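Local atomic coordinates of glutathione S-transferase (Natrialba magadii ATCC 43099, PDB entry 6GZF), a protein that probably transfers glutathione to or from small molecules, as a Xi-class glutathione transferase related to the glutathionyl-hydroquinone reductases. Residues 89-94 against 297-302; 249-254 against 262-267; 270-275 against 316-321. All coordinates share one frame; numbering follows the deposited sequence.

Interaction 1 of 3, residues 89-94 against 297-302; sequences DPYRAE and YYTTHP
Tyr91, which meets Thr299 and Thr300 across the contact, gives its backbone N to Asp89 OD1 at 2.9 Å and so closes an Asx turn round Pro90. The donor lies above the carboxylate plane, 53° out of it. Lys103 makes a salt bridge to the same oxygen, while Thr100 and Gln98 hold Asp89 OD2, so each carboxylate oxygen has more than one partner. A proline suits the middle of this turn, its ring restricting the backbone where the chain must bend. Just beyond the bend, Arg92 N reaches Thr300 OG1 in a weak hydrogen bond of 3.4 Å. Threonine suits position Thr300 because it offers a hydroxyl and a methyl from one CB: OG1 meets the loop backbone, whereas CG2 touches Arg92 CG at 3.8 Å and lies at the edge of the guanidinium. The arginine chain, extended from CG to NE, crosses the threonine at about a right angle, and its side chain comes close to Trp97, a predicted glutathione-binding residue. A chi1 of 178° carries the Tyr91 ring away from its own N and brings an edge to Thr299, whose OG1 lies in the ring plane, 3.5 Å from Tyr91 CD1. That hydroxyl is bonded to Glu295 O, one helical turn back. The contact thus joins the loop after strand 84-87, in the thioredoxin-like domain, to the last turn of helix 290-299 in the helical domain and the residue just after it, with His296 of that helix bonding Pro90 O.

Interaction 2 of 3, residues 249-254 against 262-267; sequences RFDNVY and VQYIRE
Asp251 of helix 250-254 points its carboxylate at the backbone N-H groups of Ile265 and Arg266, beside the Tyr264 ring, linking a short helix of the GST C-terminal, all-helical domain to the loop that follows it. The two oxygens work as a fork. Asp251 OD1 accepts from Ile265 N at 2.9 Å and Asp251 OD2 from Arg266 N at 3.2 Å, each through the lone pair on the side of the other oxygen. Aspartate fits because its short side chain can offer both oxygens to two successive N-H groups, and the grip fixes the rotation of the carboxylate. Tyr264 crosses this group obliquely, the carboxylate and ring planes 46° apart, with Asp251 CG 3.5 Å from Tyr264 CD1. The hydroxyl of the same ring, Tyr264 OH, bonds His255 NE2 of the second subunit. Arg266 and Glu267 pair with Glu267 and Arg266 of that second subunit in reciprocal intersubunit salt bridges, and the loop whose N-H groups Asp251 holds is thus also one that meets the other chain. Phe250 supplies the apolar half. Its ring is held between Tyr254 CB on one face and Ile265 CD1 on the opposite one, and the side chain also packs on Leu214 and Leu218 of helix 204-224. A branched isoleucine suits the spot, since its CB sits by the carboxylate while the longer arm crosses the phenylalanine at about a right angle. That arm makes a CH-pi contact, Ile265 CD1 standing 4.2 Å from the Phe250 ring centroid and 14° off the ring normal.

Interaction 3 of 3, residues 270-275 against 316-321; sequences NLWPYL and LDFEAP
Leu275 and Phe318 bring the two backbones to 7.8 Å between their CA atoms, where the first turns of helix 271-279 meet a type I beta turn running from Asp317 to Ala320. Trp272 has the largest share of the contact. A chi1 of 175° swings the indole to the carbonyl side of its own backbone, and its six-membered ring reaches Leu316, Asp317 and Phe318. Phe318 CE1 approaches the edge of the indole near its plane, 3.8 Å from Trp272 CZ3; the planes lie at 56°, an oblique pair. On the benzo end Trp272 CH2 touches Leu316 CD2 at 3.9 Å. Here, in the helical part of the GST fold, the chain after helix 290-299 runs back to pack on helix 271-279. Leu275 sets CD2 in the plane of the Phe318 ring at its edge, 3.8 Å from Phe318 CE1; leucine suits the place because its methyl can meet the ring edge without needing a polar partner. Replacing Trp272 by an alanine would probably open a gap beside Leu316 and Phe318 and cost Arg276 its cation-pi partner. Tyr279 stacks on Phe318, and Gln280 NE2 bonds both Phe318 O and Ala320 O.

How the interactions relate
Interactions 2 and 3 are neighbours, their centres about 12 Å apart, whereas the centre of interaction 1 lies about 21 Å from that of interaction 2 and 28 Å from that of interaction 3. Along the chain interaction 2 is nested inside the loop closed by interaction 1, and interaction 3 opens after interaction 2 and crosses interaction 1. Helix 290-299 connects the first two: Tyr298 OH probably bonds Asn252 O, and Tyr297 packs on Val253. Residues 262-267 lead into helix 271-279, and Trp272 and Leu316 both pack on Arg266. The set runs from the domain boundary, past Tyr297 and Tyr254, predicted to lower the pKa of the presumed nucleophilic cysteine, to the dimer-facing loop and the chain after helix 290-299.

Interaction 1 of 3, residues 89-94 against 297-302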
loop_
_atom_site.group_PDB
_atom_site.type_symbol
_atom_site.label_atom_id
_atom_site.label_comp_id
_atom_site.label_asym_id
_atom_site.label_seq_id
_atom_site.Cartn_x
_atom_site.Cartn_y
_atom_site.Cartn_z
ATOM N N ASP A 89 19.503 10.313 -12.570
ATOM C CA ASP A 89 19.126 8.921 -12.345
ATOM C C ASP A 89 17.988 8.830 -11.327
ATOM O O ASP A 89 18.110 9.338 -10.212
ATOM C CB ASP A 89 20.349 8.125 -11.866
ATOM C CG ASP A 89 20.149 6.617 -11.926
ATOM O OD1 ASP A 89 18.995 6.148 -11.991
ATOM O OD2 ASP A 89 21.165 5.891 -11.898
ATOM N N PRO A 90 16.870 8.192 -11.715
ATOM C CA PRO A 90 15.747 7.960 -10.800
ATOM C C PRO A 90 16.152 7.145 -9.574
ATOM O O PRO A 90 15.546 7.300 -8.514
ATOM C CB PRO A 90 14.737 7.191 -11.664
ATOM C CG PRO A 90 15.531 6.662 -12.816
ATOM C CD PRO A 90 16.574 7.699 -13.069
ATOM N N TYR A 91 17.161 6.291 -9.718
ATOM C CA TYR A 91 17.700 5.565 -8.575
ATOM C C TYR A 91 18.836 6.359 -7.944
ATOM O O TYR A 91 19.687 6.906 -8.645
ATOM C CB TYR A 91 18.193 4.173 -8.980
ATOM C CG TYR A 91 18.805 3.396 -7.830
ATOM C CD1 TYR A 91 18.013 2.619 -6.995
ATOM C CD2 TYR A 91 20.171 3.441 -7.581
ATOM C CE1 TYR A 91 18.565 1.912 -5.940
ATOM C CE2 TYR A 91 20.731 2.740 -6.529
ATOM C CZ TYR A 91 19.924 1.976 -5.713
ATOM O OH TYR A 91 20.479 1.275 -4.667
ATOM N N ARG A 92 18.845 6.416 -6.617
ATOM C CA ARG A 92 19.903 7.107 -5.894
ATOM C C ARG A 92 20.205 6.410 -4.572
ATOM O O ARG A 92 19.353 5.714 -4.018
ATOM C CB ARG A 92 19.520 8.564 -5.642
ATOM C CG ARG A 92 18.282 8.741 -4.783
ATOM C CD ARG A 92 18.270 10.112 -4.137
ATOM N NE ARG A 92 16.966 10.450 -3.578
ATOM C CZ ARG A 92 16.635 11.665 -3.156
ATOM N NH1 ARG A 92 17.515 12.654 -3.234
ATOM N NH2 ARG A 92 15.427 11.894 -2.660
ATOM N N ALA A 93 21.420 6.600 -4.073
ATOM C CA ALA A 93 21.830 5.984 -2.819
ATOM C C ALA A 93 22.717 6.918 -2.000
ATOM O O ALA A 93 22.366 8.074 -1.763
ATOM C CB ALA A 93 22.548 4.668 -3.084
ATOM N N GLU A 94 23.873 6.407 -1.588
ATOM C CA GLU A 94 24.752 7.102 -0.650
ATOM C C GLU A 94 25.288 8.434 -1.172
ATOM O O GLU A 94 25.732 9.275 -0.391
ATOM C CB GLU A 94 25.930 6.198 -0.273
ATOM C CG GLU A 94 25.556 4.742 -0.043
ATOM C CD GLU A 94 25.700 3.899 -1.296
ATOM O OE1 GLU A 94 26.625 4.169 -2.091
ATOM O OE2 GLU A 94 24.890 2.966 -1.485
ATOM N N TYR A 297 10.490 5.535 -6.074
ATOM C CA TYR A 297 9.822 5.434 -4.783
ATOM C C TYR A 297 9.865 4.034 -4.174
ATOM O O TYR A 297 9.857 3.890 -2.953
ATOM C CB TYR A 297 8.374 5.901 -4.913
ATOM C CG TYR A 297 8.250 7.400 -5.033
ATOM C CD1 TYR A 297 8.458 8.037 -6.249
ATOM C CD2 TYR A 297 7.938 8.181 -3.928
ATOM C CE1 TYR A 297 8.353 9.407 -6.362
ATOM C CE2 TYR A 297 7.831 9.552 -4.032
ATOM C CZ TYR A 297 8.039 10.160 -5.251
ATOM O OH TYR A 297 7.934 11.527 -5.361
ATOM N N TYR A 298 9.925 3.006 -5.013
ATOM C CA TYR A 298 9.874 1.636 -4.508
ATOM C C TYR A 298 11.248 1.020 -4.229
ATOM O O TYR A 298 11.338 0.025 -3.513
ATOM C CB TYR A 298 9.098 0.740 -5.480
ATOM C CG TYR A 298 7.594 0.914 -5.400
ATOM C CD1 TYR A 298 6.870 0.374 -4.345
ATOM C CD2 TYR A 298 6.900 1.610 -6.382
ATOM C CE1 TYR A 298 5.498 0.528 -4.265
ATOM C CE2 TYR A 298 5.528 1.769 -6.311
ATOM C CZ TYR A 298 4.832 1.225 -5.251
ATOM O OH TYR A 298 3.467 1.381 -5.175
ATOM N N THR A 299 12.312 1.601 -4.779
ATOM C CA THR A 299 13.648 1.025 -4.605
ATOM C C THR A 299 14.665 1.967 -3.952
ATOM O O THR A 299 15.790 1.560 -3.670
ATOM C CB THR A 299 14.239 0.557 -5.954
ATOM O OG1 THR A 299 14.659 1.693 -6.719
ATOM C CG2 THR A 299 13.220 -0.247 -6.746
ATOM N N THR A 300 14.274 3.215 -3.708
ATOM C CA THR A 300 15.194 4.204 -3.147
ATOM C C THR A 300 14.913 4.402 -1.652
ATOM O O THR A 300 15.738 4.945 -0.916
ATOM C CB THR A 300 15.104 5.548 -3.948
ATOM O OG1 THR A 300 15.975 5.481 -5.084
ATOM C CG2 THR A 300 15.475 6.772 -3.121
ATOM N N HIS A 301 13.767 3.905 -1.196
ATOM C CA HIS A 301 13.383 4.019 0.211
ATOM C C HIS A 301 13.488 2.681 0.951
ATOM O O HIS A 301 12.529 1.911 0.977
ATOM C CB HIS A 301 11.956 4.559 0.328
ATOM C CG HIS A 301 11.762 5.906 -0.298
ATOM N ND1 HIS A 301 10.521 6.475 -0.463
ATOM C CD2 HIS A 301 12.656 6.791 -0.799
ATOM C CE1 HIS A 301 10.655 7.658 -1.040
ATOM N NE2 HIS A 301 11.940 7.873 -1.253
ATOM N N PRO A 302 14.653 2.406 1.564
ATOM C CA PRO A 302 14.878 1.134 2.263
ATOM C C PRO A 302 14.034 0.967 3.527
ATOM O O PRO A 302 13.572 -0.137 3.804
ATOM C CB PRO A 302 16.370 1.190 2.622
ATOM C CG PRO A 302 16.954 2.219 1.712
ATOM C CD PRO A 302 15.869 3.234 1.552
#

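Interaction 2 of 3, residues 249-254 against 262-267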
loop_
_atom_site.group_PDB
_atom_site.type_symbol
_atom_site.label_atom_id
_atom_site.label_comp_id
_atom_site.label_asym_id
_atom_site.label_seq_id
_atom_site.Cartn_x
_atom_site.Cartn_y
_atom_site.Cartn_z
ATOM N N ARG A 249 0.801 10.718 -9.242
ATOM C CA ARG A 249 1.642 9.734 -8.568
ATOM C C ARG A 249 0.911 9.019 -7.436
ATOM O O ARG A 249 1.485 8.166 -6.760
ATOM C CB ARG A 249 2.900 10.404 -8.014
ATOM C CG ARG A 249 3.860 10.902 -9.074
ATOM C CD ARG A 249 5.005 11.686 -8.453
ATOM N NE ARG A 249 6.096 11.892 -9.399
ATOM C CZ ARG A 249 6.120 12.856 -10.315
ATOM N NH1 ARG A 249 5.106 13.705 -10.415
ATOM N NH2 ARG A 249 7.155 12.967 -11.134
ATOM N N PHE A 250 -0.357 9.363 -7.238
ATOM C CA PHE A 250 -1.093 8.903 -6.065
ATOM C C PHE A 250 -1.435 7.414 -6.109
ATOM O O PHE A 250 -1.138 6.680 -5.168
ATOM C CB PHE A 250 -2.376 9.720 -5.900
ATOM C CG PHE A 250 -2.948 9.684 -4.507
ATOM C CD1 PHE A 250 -3.681 8.595 -4.067
ATOM C CD2 PHE A 250 -2.754 10.746 -3.640
ATOM C CE1 PHE A 250 -4.205 8.564 -2.789
ATOM C CE2 PHE A 250 -3.275 10.720 -2.361
ATOM C CZ PHE A 250 -4.001 9.628 -1.935
ATOM N N ASP A 251 -2.059 6.974 -7.196
ATOM C CA ASP A 251 -2.588 5.614 -7.270
ATOM C C ASP A 251 -1.529 4.559 -7.583
ATOM O O ASP A 251 -1.750 3.371 -7.358
ATOM C CB ASP A 251 -3.707 5.545 -8.311
ATOM C CG ASP A 251 -4.960 6.272 -7.864
ATOM O OD1 ASP A 251 -4.886 7.012 -6.859
ATOM O OD2 ASP A 251 -6.015 6.103 -8.510
ATOM N N ASN A 252 -0.381 4.988 -8.097
ATOM C CA ASN A 252 0.702 4.059 -8.400
ATOM C C ASN A 252 1.739 3.990 -7.283
ATOM O O ASN A 252 2.458 3.000 -7.155
ATOM C CB ASN A 252 1.389 4.441 -9.714
ATOM C CG ASN A 252 0.755 3.772 -10.922
ATOM O OD1 ASN A 252 -0.132 4.334 -11.563
ATOM N ND2 ASN A 252 1.213 2.565 -11.237
ATOM N N VAL A 253 1.814 5.045 -6.477
ATOM C CA VAL A 253 2.842 5.138 -5.446
ATOM C C VAL A 253 2.291 5.501 -4.067
ATOM O O VAL A 253 2.358 4.699 -3.137
ATOM C CB VAL A 253 3.917 6.175 -5.828
ATOM C CG1 VAL A 253 4.878 6.392 -4.674
ATOM C CG2 VAL A 253 4.666 5.735 -7.076
ATOM N N TYR A 254 1.751 6.711 -3.947
ATOM C CA TYR A 254 1.335 7.262 -2.658
ATOM C C TYR A 254 0.334 6.375 -1.920
ATOM O O TYR A 254 0.410 6.216 -0.701
ATOM C CB TYR A 254 0.734 8.655 -2.856
ATOM C CG TYR A 254 1.717 9.689 -3.356
ATOM C CD1 TYR A 254 3.079 9.562 -3.110
ATOM C CD2 TYR A 254 1.283 10.790 -4.083
ATOM C CE1 TYR A 254 3.979 10.506 -3.568
ATOM C CE2 TYR A 254 2.176 11.738 -4.545
ATOM C CZ TYR A 254 3.521 11.591 -4.284
ATOM O OH TYR A 254 4.413 12.533 -4.743
ATOM N N VAL A 262 -6.972 5.296 1.756
ATOM C CA VAL A 262 -8.389 5.479 2.045
ATOM C C VAL A 262 -9.211 5.301 0.771
ATOM O O VAL A 262 -10.233 4.616 0.772
ATOM C CB VAL A 262 -8.678 6.863 2.657
ATOM C CG1 VAL A 262 -10.176 7.073 2.815
ATOM C CG2 VAL A 262 -7.972 7.003 3.998
ATOM N N GLN A 263 -8.750 5.907 -0.317
ATOM C CA GLN A 263 -9.463 5.828 -1.585
ATOM C C GLN A 263 -8.545 6.111 -2.770
ATOM O O GLN A 263 -7.641 6.943 -2.684
ATOM C CB GLN A 263 -10.640 6.808 -1.594
ATOM C CG GLN A 263 -11.583 6.640 -2.773
ATOM C CD GLN A 263 -12.693 7.671 -2.790
ATOM O OE1 GLN A 263 -13.482 7.769 -1.851
ATOM N NE2 GLN A 263 -12.763 8.448 -3.866
ATOM N N TYR A 264 -8.775 5.401 -3.870
ATOM C CA TYR A 264 -8.115 5.703 -5.134
ATOM C C TYR A 264 -8.503 7.103 -5.594
ATOM O O TYR A 264 -9.611 7.565 -5.324
ATOM C CB TYR A 264 -8.498 4.683 -6.210
ATOM C CG TYR A 264 -7.629 3.446 -6.272
ATOM C CD1 TYR A 264 -6.249 3.530 -6.137
ATOM C CD2 TYR A 264 -8.192 2.194 -6.485
ATOM C CE1 TYR A 264 -5.456 2.399 -6.203
ATOM C CE2 TYR A 264 -7.407 1.058 -6.551
ATOM C CZ TYR A 264 -6.040 1.165 -6.410
ATOM O OH TYR A 264 -5.259 0.033 -6.477
ATOM N N ILE A 265 -7.593 7.778 -6.287
ATOM C CA ILE A 265 -7.933 9.038 -6.933
ATOM C C ILE A 265 -8.946 8.760 -8.039
ATOM O O ILE A 265 -9.857 9.553 -8.283
ATOM C CB ILE A 265 -6.687 9.743 -7.506
ATOM C CG1 ILE A 265 -5.827 10.296 -6.371
ATOM C CG2 ILE A 265 -7.083 10.874 -8.442
ATOM C CD1 ILE A 265 -6.518 11.356 -5.539
ATOM N N ARG A 266 -8.801 7.603 -8.680
ATOM C CA ARG A 266 -9.684 7.213 -9.772
ATOM C C ARG A 266 -11.097 6.889 -9.286
ATOM O O ARG A 266 -12.015 6.742 -10.091
ATOM C CB ARG A 266 -9.107 6.013 -10.528
ATOM C CG ARG A 266 -9.297 4.676 -9.830
ATOM C CD ARG A 266 -8.839 3.529 -10.718
ATOM N NE ARG A 266 -8.943 2.235 -10.049
ATOM C CZ ARG A 266 -8.530 1.088 -10.579
ATOM N NH1 ARG A 266 -7.986 1.072 -11.788
ATOM N NH2 ARG A 266 -8.662 -0.044 -9.901
ATOM N N GLU A 267 -11.267 6.779 -7.972
ATOM C CA GLU A 267 -12.580 6.508 -7.397
ATOM C C GLU A 267 -13.358 7.794 -7.133
ATOM O O GLU A 267 -14.572 7.761 -6.930
ATOM C CB GLU A 267 -12.446 5.701 -6.105
ATOM C CG GLU A 267 -12.144 4.229 -6.323
ATOM C CD GLU A 267 -12.247 3.417 -5.045
ATOM O OE1 GLU A 267 -11.431 3.642 -4.127
ATOM O OE2 GLU A 267 -13.146 2.554 -4.961
#

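Interaction 3 of 3, residues 270-275 against 316-321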
loop_
_atom_site.group_PDB
_atom_site.type_symbol
_atom_site.label_atom_id
_atom_site.label_comp_id
_atom_site.label_asym_id
_atom_site.label_seq_id
_atom_site.Cartn_x
_atom_site.Cartn_y
_atom_site.Cartn_z
ATOM N N ASN A 270 -14.908 13.470 -9.506
ATOM C CA ASN A 270 -14.494 14.634 -10.279
ATOM C C ASN A 270 -12.981 14.798 -10.422
ATOM O O ASN A 270 -12.514 15.375 -11.402
ATOM C CB ASN A 270 -15.088 15.900 -9.658
ATOM C CG ASN A 270 -16.599 15.829 -9.529
ATOM O OD1 ASN A 270 -17.160 16.145 -8.480
ATOM N ND2 ASN A 270 -17.265 15.408 -10.597
ATOM N N LEU A 271 -12.219 14.296 -9.456
ATOM C CA LEU A 271 -10.764 14.430 -9.493
ATOM C C LEU A 271 -10.133 13.556 -10.573
ATOM O O LEU A 271 -9.142 13.942 -11.194
ATOM C CB LEU A 271 -10.157 14.088 -8.130
ATOM C CG LEU A 271 -10.421 15.070 -6.989
ATOM C CD1 LEU A 271 -9.841 14.543 -5.685
ATOM C CD2 LEU A 271 -9.846 16.439 -7.318
ATOM N N TRP A 272 -10.707 12.379 -10.791
ATOM C CA TRP A 272 -10.189 11.447 -11.790
ATOM C C TRP A 272 -10.404 11.920 -13.235
ATOM O O TRP A 272 -9.487 11.822 -14.047
ATOM C CB TRP A 272 -10.805 10.057 -11.584
ATOM C CG TRP A 272 -10.442 9.036 -12.636
ATOM C CD1 TRP A 272 -11.303 8.197 -13.283
ATOM C CD2 TRP A 272 -9.134 8.740 -13.151
ATOM N NE1 TRP A 272 -10.617 7.402 -14.168
ATOM C CE2 TRP A 272 -9.285 7.715 -14.107
ATOM C CE3 TRP A 272 -7.852 9.242 -12.899
ATOM C CZ2 TRP A 272 -8.207 7.186 -14.812
ATOM C CZ3 TRP A 272 -6.782 8.714 -13.602
ATOM C CH2 TRP A 272 -6.967 7.696 -14.546
ATOM N N PRO A 273 -11.609 12.428 -13.572
ATOM C CA PRO A 273 -11.713 13.009 -14.917
ATOM C C PRO A 273 -10.871 14.276 -15.045
ATOM O O PRO A 273 -10.397 14.604 -16.132
ATOM C CB PRO A 273 -13.206 13.326 -15.055
ATOM C CG PRO A 273 -13.882 12.474 -14.035
ATOM C CD PRO A 273 -12.920 12.383 -12.899
ATOM N N TYR A 274 -10.701 14.978 -13.929
ATOM C CA TYR A 274 -9.855 16.164 -13.868
ATOM C C TYR A 274 -8.407 15.807 -14.181
ATOM O O TYR A 274 -7.736 16.506 -14.940
ATOM C CB TYR A 274 -9.969 16.811 -12.484
ATOM C CG TYR A 274 -8.975 17.911 -12.193
ATOM C CD1 TYR A 274 -9.166 19.196 -12.684
ATOM C CD2 TYR A 274 -7.862 17.673 -11.395
ATOM C CE1 TYR A 274 -8.265 20.208 -12.406
ATOM C CE2 TYR A 274 -6.958 18.677 -11.112
ATOM C CZ TYR A 274 -7.164 19.941 -11.620
ATOM O OH TYR A 274 -6.263 20.942 -11.340
ATOM N N LEU A 275 -7.937 14.711 -13.596
ATOM C CA LEU A 275 -6.579 14.230 -13.826
ATOM C C LEU A 275 -6.396 13.774 -15.271
ATOM O O LEU A 275 -5.343 13.991 -15.872
ATOM C CB LEU A 275 -6.248 13.089 -12.862
ATOM C CG LEU A 275 -4.889 12.405 -13.023
ATOM C CD1 LEU A 275 -3.759 13.406 -12.859
ATOM C CD2 LEU A 275 -4.747 11.267 -12.025
ATOM N N LEU A 316 -4.213 2.044 -15.162
ATOM C CA LEU A 316 -4.846 3.351 -15.288
ATOM C C LEU A 316 -4.922 3.830 -16.732
ATOM O O LEU A 316 -3.899 4.038 -17.384
ATOM C CB LEU A 316 -4.098 4.383 -14.443
ATOM C CG LEU A 316 -4.343 4.313 -12.934
ATOM C CD1 LEU A 316 -3.471 5.321 -12.203
ATOM C CD2 LEU A 316 -5.812 4.546 -12.624
ATOM N N ASP A 317 -6.143 4.010 -17.223
ATOM C CA ASP A 317 -6.355 4.534 -18.564
ATOM C C ASP A 317 -6.434 6.054 -18.527
ATOM O O ASP A 317 -7.524 6.627 -18.506
ATOM C CB ASP A 317 -7.626 3.947 -19.180
ATOM C CG ASP A 317 -7.694 4.144 -20.682
ATOM O OD1 ASP A 317 -6.636 4.384 -21.301
ATOM O OD2 ASP A 317 -8.806 4.057 -21.244
ATOM N N PHE A 318 -5.274 6.703 -18.507
ATOM C CA PHE A 318 -5.206 8.158 -18.518
ATOM C C PHE A 318 -5.816 8.721 -19.796
ATOM O O PHE A 318 -6.342 9.834 -19.810
ATOM C CB PHE A 318 -3.757 8.634 -18.385
ATOM C CG PHE A 318 -3.179 8.460 -17.009
ATOM C CD1 PHE A 318 -3.669 9.190 -15.939
ATOM C CD2 PHE A 318 -2.133 7.579 -16.790
ATOM C CE1 PHE A 318 -3.133 9.038 -14.674
ATOM C CE2 PHE A 318 -1.592 7.421 -15.526
ATOM C CZ PHE A 318 -2.093 8.151 -14.467
ATOM N N GLU A 319 -5.741 7.939 -20.868
ATOM C CA GLU A 319 -6.219 8.377 -22.173
ATOM C C GLU A 319 -7.717 8.133 -22.349
ATOM O O GLU A 319 -8.253 8.292 -23.446
ATOM C CB GLU A 319 -5.441 7.669 -23.285
ATOM C CG GLU A 319 -3.927 7.770 -23.147
ATOM C CD GLU A 319 -3.363 9.073 -23.688
ATOM O OE1 GLU A 319 -4.136 10.038 -23.872
ATOM O OE2 GLU A 319 -2.139 9.132 -23.930
ATOM N N ALA A 320 -8.387 7.743 -21.267
ATOM C CA ALA A 320 -9.832 7.540 -21.300
ATOM C C ALA A 320 -10.554 8.880 -21.412
ATOM O O ALA A 320 -10.187 9.843 -20.741
ATOM C CB ALA A 320 -10.297 6.784 -20.065
ATOM N N PRO A 321 -11.582 8.941 -22.272
ATOM C CA PRO A 321 -12.340 10.167 -22.548
ATOM C C PRO A 321 -12.982 10.791 -21.311
ATOM O O PRO A 321 -13.373 10.083 -20.383
ATOM C CB PRO A 321 -13.421 9.694 -23.526
ATOM C CG PRO A 321 -12.832 8.501 -24.185
ATOM C CD PRO A 321 -12.028 7.819 -23.117
#